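Local coordinates for oxalate biosynthetic component 1 (Burkholderia thailandensis, PDB 5IKY), which produces oxalate under quorum-sensing control, as a bifunctional enzyme that combines a serine hydrolase activity with an additional lyase activity, at residues R529-L534 / P694-S699; F603-R608 / L687-G692; A212-L217 / L268-S273. One frame throughout, in Å; residues are numbered along the deposited sequence.

In the fold
Of the three contacts only interaction 2 is buried: within the cap domain an aromatic ring meets backbone and aliphatic carbon. Interactions 1 and 3 lie at the surface, and each turns on an arginine-carboxylate salt bridge, weak and poorly aligned in interaction 1, much straighter and backed by apolar packing in interaction 3. Interactions 1 and 2 draw on the consecutive elements 682-690 and 696-697 and touch directly, Leu534 packing against the ring of Tyr689. Interaction 3, between helix 206-218 and the C-terminal end of helix 257-270 with the residue that follows it, belongs to the TIM-barrel-like region and is joined to interaction 1 through Arg529 with Pro272 and Ser699 with Asp269.

Interaction 1 of 3, residues R529-L534 / P694-S699; sequences RPDVAL and PCRYNS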
loop_
_atom_site.group_PDB
_atom_site.type_symbol
_atom_site.label_atom_id
_atom_site.label_comp_id
_atom_site.label_asym_id
_atom_site.label_seq_id
_atom_site.Cartn_x
_atom_site.Cartn_y
_atom_site.Cartn_z
ATOM N N ARG A 529 3.536 -10.120 12.543
ATOM C CA ARG A 529 4.951 -9.989 12.209
ATOM C C ARG A 529 5.798 -9.855 13.473
ATOM O O ARG A 529 5.307 -9.387 14.500
ATOM C CB ARG A 529 5.166 -8.781 11.292
ATOM C CG ARG A 529 4.745 -9.005 9.850
ATOM C CD ARG A 529 5.444 -10.211 9.266
ATOM N NE ARG A 529 5.326 -10.272 7.813
ATOM C CZ ARG A 529 5.621 -11.348 7.090
ATOM N NH1 ARG A 529 6.032 -12.457 7.692
ATOM N NH2 ARG A 529 5.489 -11.323 5.773
ATOM N N PRO A 530 7.074 -10.275 13.404
ATOM C CA PRO A 530 7.976 -10.222 14.563
ATOM C C PRO A 530 8.110 -8.834 15.197
ATOM O O PRO A 530 8.109 -8.735 16.425
ATOM C CB PRO A 530 9.316 -10.677 13.979
ATOM C CG PRO A 530 8.939 -11.559 12.837
ATOM C CD PRO A 530 7.697 -10.950 12.251
ATOM N N ASP A 531 8.223 -7.784 14.388
ATOM C CA ASP A 531 8.412 -6.440 14.930
ATOM C C ASP A 531 7.138 -5.936 15.613
ATOM O O ASP A 531 7.205 -5.248 16.632
ATOM C CB ASP A 531 8.869 -5.467 13.832
ATOM C CG ASP A 531 7.838 -5.285 12.730
ATOM O OD1 ASP A 531 7.073 -6.234 12.458
ATOM O OD2 ASP A 531 7.803 -4.190 12.123
ATOM N N VAL A 532 5.982 -6.289 15.058
ATOM C CA VAL A 532 4.702 -5.978 15.690
ATOM C C VAL A 532 4.585 -6.706 17.027
ATOM O O VAL A 532 4.113 -6.144 18.020
ATOM C CB VAL A 532 3.509 -6.357 14.776
ATOM C CG1 VAL A 532 2.212 -6.437 15.570
ATOM C CG2 VAL A 532 3.376 -5.354 13.643
ATOM N N ALA A 533 5.041 -7.954 17.050
ATOM C CA ALA A 533 5.014 -8.761 18.263
ATOM C C ALA A 533 5.961 -8.200 19.319
ATOM O O ALA A 533 5.657 -8.220 20.513
ATOM C CB ALA A 533 5.371 -10.201 17.946
ATOM N N LEU A 534 7.108 -7.696 18.874
ATOM C CA LEU A 534 8.107 -7.161 19.790
ATOM C C LEU A 534 7.608 -5.887 20.465
ATOM O O LEU A 534 7.828 -5.685 21.661
ATOM C CB LEU A 534 9.422 -6.893 19.058
ATOM C CG LEU A 534 10.592 -6.492 19.960
ATOM C CD1 LEU A 534 10.890 -7.593 20.964
ATOM C CD2 LEU A 534 11.824 -6.174 19.132
ATOM N N PRO A 694 6.102 1.460 14.979
ATOM C CA PRO A 694 4.803 1.891 14.447
ATOM C C PRO A 694 4.949 2.841 13.264
ATOM O O PRO A 694 5.863 3.663 13.255
ATOM C CB PRO A 694 4.149 2.614 15.634
ATOM C CG PRO A 694 4.930 2.201 16.832
ATOM C CD PRO A 694 6.320 1.976 16.342
ATOM N N CYS A 695 4.059 2.710 12.284
ATOM C CA CYS A 695 3.998 3.615 11.138
ATOM C C CYS A 695 5.320 3.687 10.373
ATOM O O CYS A 695 5.854 4.766 10.123
ATOM C CB CYS A 695 3.571 5.007 11.599
ATOM S SG CYS A 695 2.002 5.004 12.493
ATOM N N ARG A 696 5.832 2.517 10.006
ATOM C CA ARG A 696 7.046 2.389 9.211
ATOM C C ARG A 696 6.790 2.692 7.735
ATOM O O ARG A 696 5.656 2.608 7.262
ATOM C CB ARG A 696 7.607 0.971 9.338
ATOM C CG ARG A 696 8.779 0.797 10.271
ATOM C CD ARG A 696 9.200 -0.668 10.281
ATOM N NE ARG A 696 9.308 -1.207 8.926
ATOM C CZ ARG A 696 8.783 -2.364 8.531
ATOM N NH1 ARG A 696 8.109 -3.120 9.387
ATOM N NH2 ARG A 696 8.933 -2.768 7.276
ATOM N N TYR A 697 7.850 3.036 7.010
ATOM C CA TYR A 697 7.802 3.039 5.554
ATOM C C TYR A 697 8.151 1.647 5.053
ATOM O O TYR A 697 8.862 0.901 5.726
ATOM C CB TYR A 697 8.782 4.052 4.954
ATOM C CG TYR A 697 8.340 5.493 5.015
ATOM C CD1 TYR A 697 7.255 5.942 4.273
ATOM C CD2 TYR A 697 9.029 6.416 5.792
ATOM C CE1 TYR A 697 6.855 7.266 4.321
ATOM C CE2 TYR A 697 8.639 7.738 5.846
ATOM C CZ TYR A 697 7.553 8.159 5.111
ATOM O OH TYR A 697 7.168 9.479 5.168
ATOM N N ASN A 698 7.661 1.295 3.870
ATOM C CA ASN A 698 8.169 0.115 3.189
ATOM C C ASN A 698 9.496 0.480 2.523
ATOM O O ASN A 698 9.929 1.630 2.598
ATOM C CB ASN A 698 7.156 -0.425 2.178
ATOM C CG ASN A 698 6.780 0.592 1.121
ATOM O OD1 ASN A 698 7.045 1.786 1.265
ATOM N ND2 ASN A 698 6.143 0.122 0.057
ATOM N N SER A 699 10.135 -0.489 1.879
ATOM C CA SER A 699 11.520 -0.340 1.435
ATOM C C SER A 699 11.787 0.854 0.510
ATOM O O SER A 699 12.860 1.454 0.577
ATOM C CB SER A 699 11.979 -1.628 0.747
ATOM O OG SER A 699 11.098 -1.992 -0.301
#
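The guanidinium of Arg696 receives the carboxylate of Asp531 at its edge: OD2 lies near the guanidinium plane, 3.0 Å from NH1. The two flat groups are not coplanar, their planes standing 57° apart, and the side chains approach at a slant, so one nitrogen meets one oxygen and the paired, two-bond fork often seen between these groups does not form. This salt bridge joins the first turn of helix 530-541 to a β-hairpin of the cap domain, whose strands 696-697 and 704-705 run antiparallel. The hydrogen bond within it is weak, the N-H pointing well off the line to the acceptor at 125°. A stronger claim on OD2 comes from Asn706 ND2 on the hairpin's other arm, next to strand 704-705, and the same residue packs against the side chain of Arg696. Both arms of the hairpin therefore converge on one carboxylate oxygen. Asp531 stands just after the N-cap Arg529 and the first helical residue Pro530, and the partial positive charge of the helix start would be expected to steady its negative charge. Its CG sits between the backbone N and the carbonyl carbon (chi1 63°), which folds the carboxylate back toward the chain. The other carboxylate oxygen, OD1, accepts a weak bond from the backbone N of Val532 at 2.8 Å.

Interaction 2 of 3, residues F603-R608 / L687-G692; sequences FGITIR and LEYLVG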
loop_
_atom_site.group_PDB
_atom_site.type_symbol
_atom_site.label_atom_id
_atom_site.label_comp_id
_atom_site.label_asym_id
_atom_site.label_seq_id
_atom_site.Cartn_x
_atom_site.Cartn_y
_atom_site.Cartn_z
ATOM N N PHE A 603 16.736 -4.898 7.520
ATOM C CA PHE A 603 16.778 -5.581 8.809
ATOM C C PHE A 603 15.723 -5.030 9.766
ATOM O O PHE A 603 15.616 -5.475 10.908
ATOM C CB PHE A 603 18.166 -5.464 9.442
ATOM C CG PHE A 603 19.156 -6.478 8.932
ATOM C CD1 PHE A 603 19.883 -6.240 7.777
ATOM C CD2 PHE A 603 19.364 -7.665 9.614
ATOM C CE1 PHE A 603 20.796 -7.166 7.311
ATOM C CE2 PHE A 603 20.274 -8.596 9.152
ATOM C CZ PHE A 603 20.991 -8.345 7.999
ATOM N N GLY A 604 14.947 -4.059 9.293
ATOM C CA GLY A 604 13.874 -3.484 10.083
ATOM C C GLY A 604 14.297 -2.273 10.890
ATOM O O GLY A 604 13.460 -1.578 11.468
ATOM N N ILE A 605 15.601 -2.017 10.930
ATOM C CA ILE A 605 16.140 -0.879 11.665
ATOM C C ILE A 605 16.102 0.391 10.820
ATOM O O ILE A 605 16.781 0.488 9.801
ATOM C CB ILE A 605 17.587 -1.140 12.124
ATOM C CG1 ILE A 605 17.633 -2.320 13.095
ATOM C CG2 ILE A 605 18.176 0.104 12.771
ATOM C CD1 ILE A 605 19.015 -2.615 13.635
ATOM N N THR A 606 15.309 1.366 11.248
ATOM C CA THR A 606 15.169 2.609 10.499
ATOM C C THR A 606 16.039 3.719 11.080
ATOM O O THR A 606 15.726 4.276 12.132
ATOM C CB THR A 606 13.704 3.088 10.470
ATOM O OG1 THR A 606 12.880 2.079 9.874
ATOM C CG2 THR A 606 13.580 4.376 9.670
ATOM N N ILE A 607 17.133 4.034 10.391
ATOM C CA ILE A 607 17.981 5.150 10.788
ATOM C C ILE A 607 17.223 6.455 10.595
ATOM O O ILE A 607 16.846 6.802 9.476
ATOM C CB ILE A 607 19.291 5.201 9.979
ATOM C CG1 ILE A 607 19.989 3.842 9.992
ATOM C CG2 ILE A 607 20.213 6.287 10.523
ATOM C CD1 ILE A 607 21.227 3.795 9.123
ATOM N N ARG A 608 16.997 7.173 11.689
ATOM C CA ARG A 608 16.203 8.394 11.639
ATOM C C ARG A 608 17.071 9.642 11.502
ATOM O O ARG A 608 18.193 9.695 12.009
ATOM C CB ARG A 608 15.322 8.505 12.887
ATOM N N LEU A 687 15.652 1.442 22.265
ATOM C CA LEU A 687 14.522 2.350 22.427
ATOM C C LEU A 687 14.204 3.064 21.120
ATOM O O LEU A 687 13.038 3.202 20.746
ATOM C CB LEU A 687 14.806 3.375 23.526
ATOM C CG LEU A 687 14.872 2.852 24.961
ATOM C CD1 LEU A 687 15.388 3.931 25.896
ATOM C CD2 LEU A 687 13.510 2.359 25.411
ATOM N N GLU A 688 15.250 3.514 20.432
ATOM C CA GLU A 688 15.093 4.202 19.154
ATOM C C GLU A 688 14.464 3.281 18.120
ATOM O O GLU A 688 13.674 3.717 17.285
ATOM C CB GLU A 688 16.442 4.719 18.645
ATOM C CG GLU A 688 16.977 5.929 19.397
ATOM C CD GLU A 688 18.191 6.543 18.723
ATOM O OE1 GLU A 688 18.778 5.886 17.838
ATOM O OE2 GLU A 688 18.554 7.686 19.077
ATOM N N TYR A 689 14.820 2.004 18.185
ATOM C CA TYR A 689 14.248 1.002 17.300
ATOM C C TYR A 689 12.766 0.793 17.599
ATOM O O TYR A 689 11.935 0.791 16.691
ATOM C CB TYR A 689 15.013 -0.319 17.428
ATOM C CG TYR A 689 14.336 -1.498 16.763
ATOM C CD1 TYR A 689 14.271 -1.596 15.380
ATOM C CD2 TYR A 689 13.776 -2.519 17.520
ATOM C CE1 TYR A 689 13.657 -2.674 14.768
ATOM C CE2 TYR A 689 13.161 -3.601 16.917
ATOM C CZ TYR A 689 13.106 -3.672 15.542
ATOM O OH TYR A 689 12.496 -4.746 14.938
ATOM N N LEU A 690 12.442 0.632 18.879
ATOM C CA LEU A 690 11.070 0.359 19.302
ATOM C C LEU A 690 10.085 1.446 18.875
ATOM O O LEU A 690 9.012 1.142 18.357
ATOM C CB LEU A 690 11.008 0.180 20.818
ATOM C CG LEU A 690 11.540 -1.145 21.364
ATOM C CD1 LEU A 690 11.536 -1.133 22.884
ATOM C CD2 LEU A 690 10.720 -2.310 20.832
ATOM N N VAL A 691 10.448 2.708 19.084
ATOM C CA VAL A 691 9.555 3.813 18.743
ATOM C C VAL A 691 9.462 4.020 17.233
ATOM O O VAL A 691 8.667 4.831 16.759
ATOM C CB VAL A 691 10.002 5.131 19.401
ATOM C CG1 VAL A 691 9.889 5.033 20.915
ATOM C CG2 VAL A 691 11.420 5.484 18.980
ATOM N N GLY A 692 10.275 3.281 16.484
ATOM C CA GLY A 692 10.264 3.362 15.035
ATOM C C GLY A 692 9.460 2.255 14.377
ATOM O O GLY A 692 9.242 2.272 13.166
HETATM O O HOH W 1 12.591 -5.109 12.566
#
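Tyr689 meets the backbone of Gly604 with the edge of its ring: the carbonyl O of Gly604 lies near the ring plane, 3.5 Å from Tyr689 CE1. The glycine ends helix 592-602 in a Schellman motif, and this buried contact sets that helix end against the last turns of helix 682-690 within the cap domain. The other first-shell partner is Ile605, whose CG1 comes within 4.1 Å of Tyr689 CD1, approaching the ring obliquely while the two side chains cross at about a right angle. Polar backbone and aliphatic carbon thus meet neighbouring carbons on one flank of the ring. What positions them is largely the turn itself. Gly604 takes a positive phi of 92°, a value suited to a residue without a side chain, and the chain then leaves the helix with the Gly604 carbonyl broadside to the ring edge, its C as well as its O near the ring plane, and Ile605 following beside it. On the tyrosine's part, CG lies opposite the backbone N (chi1 168°), carrying the ring out from the helix so that its CD1-CE1 edge reaches the turn. Farther out, Tyr568 of helix 562-579 touches both Tyr689 and Ile605, the two tyrosine rings being inclined by about 30°. Leu575 and Phe636 also pack on Ile605. The two chains come nearest at Ile605 CA and Tyr689 CA, 6.2 Å apart.

Interaction 3 of 3, residues A212-L217 / L268-S273; sequences ASREAL and LDLEPS
Leu270, at the end of helix 257-270, lays its side chain over one face of the Arg214 guanidinium. Its CB rises 3.6 Å above that plane, offset toward the rim, and its CD1 is 3.6 Å from Arg214 NE. The next residue, Glu271, is the first to leave the helical course and carries the polar half of the contact. Its OE2 accepts a hydrogen bond from Arg214 NH1 at 2.9 Å, nearly straight at 159°, which forms part of a salt bridge. The donor lies on the anti side of the carboxylate, 34° out of its plane, whereas the oxygen stays close to the guanidinium plane. The methylene CG of Glu271 packs against Leu217 CD1 at 3.6 Å as the two side chains slide past each other in opposite directions; beyond CG the chain bends (chi2 -76°), which turns the carboxylate to Arg214. The oxygen OE2 has a second partner: a water that donates to it at 2.7 Å also donates to Arg214 O at 3.1 Å, tying the carboxylate to the helix backbone. Beyond, Pro272 offers its carbonyl O to Arg529, and Ser273 leads into strand 275-278. In this TIM-barrel-like region the contact links helix 206-218 to the C-terminal end of helix 257-270 and the residue after it; the strands that follow, 223-226 and 275-278, are themselves paired, and Leu217 also rests on Val224 of the first.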
loop_
_atom_site.group_PDB
_atom_site.type_symbol
_atom_site.label_atom_id
_atom_site.label_comp_id
_atom_site.label_asym_id
_atom_site.label_seq_id
_atom_site.Cartn_x
_atom_site.Cartn_y
_atom_site.Cartn_z
ATOM N N ALA A 212 1.924 -7.966 -10.137
ATOM C CA ALA A 212 0.533 -8.400 -10.063
ATOM C C ALA A 212 0.075 -8.506 -8.611
ATOM O O ALA A 212 -1.070 -8.187 -8.285
ATOM C CB ALA A 212 0.350 -9.729 -10.778
ATOM N N SER A 213 0.980 -8.948 -7.745
ATOM C CA SER A 213 0.690 -9.069 -6.321
ATOM C C SER A 213 0.462 -7.701 -5.685
ATOM O O SER A 213 -0.500 -7.506 -4.939
ATOM C CB SER A 213 1.828 -9.796 -5.609
ATOM O OG SER A 213 1.996 -11.106 -6.126
ATOM N N ARG A 214 1.354 -6.760 -5.986
ATOM C CA ARG A 214 1.255 -5.403 -5.459
ATOM C C ARG A 214 -0.065 -4.739 -5.850
ATOM O O ARG A 214 -0.702 -4.071 -5.030
ATOM C CB ARG A 214 2.431 -4.553 -5.951
ATOM C CG ARG A 214 3.803 -5.086 -5.557
ATOM C CD ARG A 214 4.482 -4.206 -4.526
ATOM N NE ARG A 214 5.089 -3.017 -5.114
ATOM C CZ ARG A 214 5.105 -1.820 -4.535
ATOM N NH1 ARG A 214 4.538 -1.646 -3.349
ATOM N NH2 ARG A 214 5.687 -0.795 -5.142
ATOM N N GLU A 215 -0.472 -4.928 -7.102
ATOM C CA GLU A 215 -1.723 -4.360 -7.598
ATOM C C GLU A 215 -2.914 -4.920 -6.830
ATOM O O GLU A 215 -3.843 -4.193 -6.482
ATOM C CB GLU A 215 -1.887 -4.642 -9.090
ATOM C CG GLU A 215 -0.808 -4.037 -9.969
ATOM C CD GLU A 215 -0.830 -4.598 -11.379
ATOM O OE1 GLU A 215 -1.764 -5.363 -11.701
ATOM O OE2 GLU A 215 0.090 -4.277 -12.162
ATOM N N ALA A 216 -2.871 -6.220 -6.567
ATOM C CA ALA A 216 -3.940 -6.895 -5.849
ATOM C C ALA A 216 -4.035 -6.406 -4.408
ATOM O O ALA A 216 -5.129 -6.203 -3.881
ATOM C CB ALA A 216 -3.725 -8.397 -5.886
ATOM N N LEU A 217 -2.880 -6.210 -3.778
ATOM C CA LEU A 217 -2.827 -5.798 -2.380
ATOM C C LEU A 217 -3.344 -4.373 -2.164
ATOM O O LEU A 217 -4.038 -4.105 -1.181
ATOM C CB LEU A 217 -1.396 -5.925 -1.850
ATOM C CG LEU A 217 -0.929 -7.368 -1.640
ATOM C CD1 LEU A 217 0.590 -7.462 -1.624
ATOM C CD2 LEU A 217 -1.515 -7.930 -0.353
ATOM N N LEU A 268 8.513 -9.089 0.715
ATOM C CA LEU A 268 8.763 -8.823 2.129
ATOM C C LEU A 268 9.208 -7.376 2.353
ATOM O O LEU A 268 8.905 -6.779 3.386
ATOM C CB LEU A 268 9.818 -9.783 2.681
ATOM C CG LEU A 268 9.435 -11.254 2.850
ATOM C CD1 LEU A 268 10.657 -12.055 3.250
ATOM C CD2 LEU A 268 8.326 -11.424 3.876
ATOM N N ASP A 269 9.928 -6.822 1.380
ATOM C CA ASP A 269 10.399 -5.439 1.448
ATOM C C ASP A 269 9.304 -4.430 1.113
ATOM O O ASP A 269 9.128 -3.434 1.816
ATOM C CB ASP A 269 11.582 -5.226 0.500
ATOM C CG ASP A 269 12.920 -5.499 1.157
ATOM O OD1 ASP A 269 13.036 -5.299 2.384
ATOM O OD2 ASP A 269 13.863 -5.896 0.439
ATOM N N LEU A 270 8.576 -4.689 0.030
ATOM C CA LEU A 270 7.585 -3.748 -0.480
ATOM C C LEU A 270 6.211 -3.929 0.164
ATOM O O LEU A 270 5.433 -2.978 0.259
ATOM C CB LEU A 270 7.467 -3.889 -1.999
ATOM C CG LEU A 270 8.694 -3.500 -2.828
ATOM C CD1 LEU A 270 8.483 -3.841 -4.293
ATOM C CD2 LEU A 270 8.980 -2.022 -2.672
ATOM N N GLU A 271 5.912 -5.152 0.592
ATOM C CA GLU A 271 4.613 -5.466 1.182
ATOM C C GLU A 271 4.763 -6.308 2.452
ATOM O O GLU A 271 4.370 -7.472 2.471
ATOM C CB GLU A 271 3.736 -6.206 0.168
ATOM C CG GLU A 271 3.587 -5.504 -1.179
ATOM C CD GLU A 271 2.640 -4.317 -1.126
ATOM O OE1 GLU A 271 1.864 -4.210 -0.152
ATOM O OE2 GLU A 271 2.674 -3.490 -2.060
ATOM N N PRO A 272 5.317 -5.710 3.521
ATOM C CA PRO A 272 5.709 -6.426 4.745
ATOM C C PRO A 272 4.568 -7.153 5.459
ATOM O O PRO A 272 4.809 -8.181 6.093
ATOM C CB PRO A 272 6.262 -5.311 5.644
ATOM C CG PRO A 272 6.590 -4.188 4.725
ATOM C CD PRO A 272 5.582 -4.264 3.626
ATOM N N SER A 273 3.350 -6.628 5.369
ATOM C CA SER A 273 2.227 -7.200 6.109
ATOM C C SER A 273 1.436 -8.219 5.294
ATOM O O SER A 273 0.649 -8.987 5.848
ATOM C CB SER A 273 1.292 -6.090 6.592
ATOM O OG SER A 273 1.960 -5.227 7.499
HETATM O O HOH W 2 0.597 -2.084 -2.971
#